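Local coordinates for GrpU microcompartment shell protein (Pectobacterium wasabiae, PDB 4OLP), which forms part of the shell of a glycyl-radical bacterial microcompartment and probably binds an iron-sulfur cluster linked to electron transport, at residues I37-L42 with T75-G80. Sequence-based numbering, arbitrary orientation.
Sequences IGLIML and TLAIFG
Residues 37-42 and 75-80 are the two central strands of the antiparallel sheet of the BMC domain, joined by four backbone hydrogen bonds; their segment axes approach to 4.6 Å, with N-to-C directions 165° apart. Gly38 and Ile78 form one hydrogen-bonded pair, Gly38 N giving to Ile78 O at 2.9 Å and Ile78 N returning a bond to Gly38 O at 2.8 Å, and Ile40 with Leu76 forms the next, again with two bonds. Outer strands 3-7 and 60-65 hydrogen-bond to the far edges of this pair. Ile40 and Ile78, on one face, pack against Met89 and Ile92 of helix 82-92. On the other, Leu39, Met41 and Thr75 pack against a neighbouring subunit, while Ile37 meets helix 11-19. At that end the Ile37 side chain runs alongside that of Phe79; with CG1 anti to its carbonyl carbon (chi1 -56°), Ile37 sets CG1 3.7 Å from Phe79 CD2, approaching the ring obliquely, and CD1 follows along the same ring side near CE2. Further along, one methyl branch of Leu39, CD2, rests 3.7 Å from Ala77 CB. At the far end Met41 crosses Thr75, its methylene CG in van der Waals contact with the hydroxyl oxygen Thr75 OG1.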
# COMPACT_ATOMS: atom_id res chain seq x y z
N ILE B 37 10.32 21.58 -15.28
CA ILE B 37 9.53 20.90 -14.27
C ILE B 37 10.47 20.33 -13.22
O ILE B 37 11.35 19.52 -13.54
CB ILE B 37 8.70 19.75 -14.87
CG1 ILE B 37 7.80 20.26 -15.99
CG2 ILE B 37 7.86 19.11 -13.78
CD1 ILE B 37 7.13 19.18 -16.80
N GLY B 38 10.26 20.71 -11.98
CA GLY B 38 11.02 20.17 -10.89
C GLY B 38 10.18 19.10 -10.21
O GLY B 38 8.98 19.31 -9.95
N LEU B 39 10.77 17.94 -9.99
CA LEU B 39 10.08 16.85 -9.37
C LEU B 39 10.85 16.52 -8.14
O LEU B 39 12.04 16.27 -8.21
CB LEU B 39 10.03 15.64 -10.29
CG LEU B 39 9.30 15.88 -11.61
CD1 LEU B 39 9.46 14.70 -12.54
CD2 LEU B 39 7.82 16.15 -11.35
N ILE B 40 10.16 16.49 -7.00
CA ILE B 40 10.82 16.18 -5.75
C ILE B 40 9.89 15.35 -4.87
O ILE B 40 8.68 15.60 -4.82
CB ILE B 40 11.32 17.46 -5.06
CG1 ILE B 40 11.97 17.13 -3.71
CG2 ILE B 40 10.18 18.46 -4.89
CD1 ILE B 40 13.04 18.11 -3.29
N MET B 41 10.45 14.35 -4.20
CA MET B 41 9.67 13.47 -3.33
C MET B 41 9.74 13.95 -1.89
O MET B 41 10.83 14.13 -1.34
CB MET B 41 10.14 12.04 -3.47
CG MET B 41 9.55 11.40 -4.70
SD MET B 41 9.69 9.61 -4.73
CE MET B 41 11.45 9.39 -4.47
N LEU B 42 8.58 14.21 -1.31
CA LEU B 42 8.49 14.88 -0.01
C LEU B 42 7.50 14.19 0.89
O LEU B 42 6.50 13.64 0.39
CB LEU B 42 8.02 16.31 -0.20
CG LEU B 42 9.01 17.29 -0.81
CD1 LEU B 42 8.30 18.58 -1.24
CD2 LEU B 42 10.13 17.61 0.16
N THR B 75 4.97 12.87 -4.36
CA THR B 75 5.73 13.73 -5.29
C THR B 75 5.08 15.07 -5.58
O THR B 75 3.88 15.14 -5.86
CB THR B 75 5.98 13.02 -6.62
OG1 THR B 75 6.57 11.76 -6.34
CG2 THR B 75 6.95 13.82 -7.51
N LEU B 76 5.88 16.12 -5.49
CA LEU B 76 5.47 17.47 -5.84
C LEU B 76 6.10 17.79 -7.17
O LEU B 76 7.27 17.44 -7.42
CB LEU B 76 5.96 18.47 -4.79
CG LEU B 76 5.63 19.95 -5.00
CD1 LEU B 76 4.15 20.27 -4.92
CD2 LEU B 76 6.39 20.76 -3.96
N ALA B 77 5.33 18.45 -8.03
CA ALA B 77 5.81 18.88 -9.32
C ALA B 77 5.71 20.38 -9.31
O ALA B 77 4.71 20.91 -8.88
CB ALA B 77 4.97 18.28 -10.43
N ILE B 78 6.77 21.06 -9.76
CA ILE B 78 6.85 22.51 -9.82
C ILE B 78 7.05 22.90 -11.27
O ILE B 78 8.04 22.51 -11.90
CB ILE B 78 8.00 23.01 -8.96
CG1 ILE B 78 7.58 22.96 -7.50
CG2 ILE B 78 8.35 24.46 -9.23
CD1 ILE B 78 8.71 22.55 -6.59
N PHE B 79 6.09 23.63 -11.81
CA PHE B 79 6.10 23.99 -13.21
C PHE B 79 6.31 25.46 -13.31
O PHE B 79 5.65 26.24 -12.60
CB PHE B 79 4.78 23.70 -13.89
CG PHE B 79 4.28 22.31 -13.69
CD1 PHE B 79 3.56 21.97 -12.55
CD2 PHE B 79 4.48 21.37 -14.65
CE1 PHE B 79 3.07 20.69 -12.37
CE2 PHE B 79 3.99 20.09 -14.49
CZ PHE B 79 3.30 19.74 -13.35
N GLY B 80 7.22 25.85 -14.19
CA GLY B 80 7.45 27.26 -14.41
C GLY B 80 8.67 27.52 -15.23
O GLY B 80 9.08 26.69 -16.06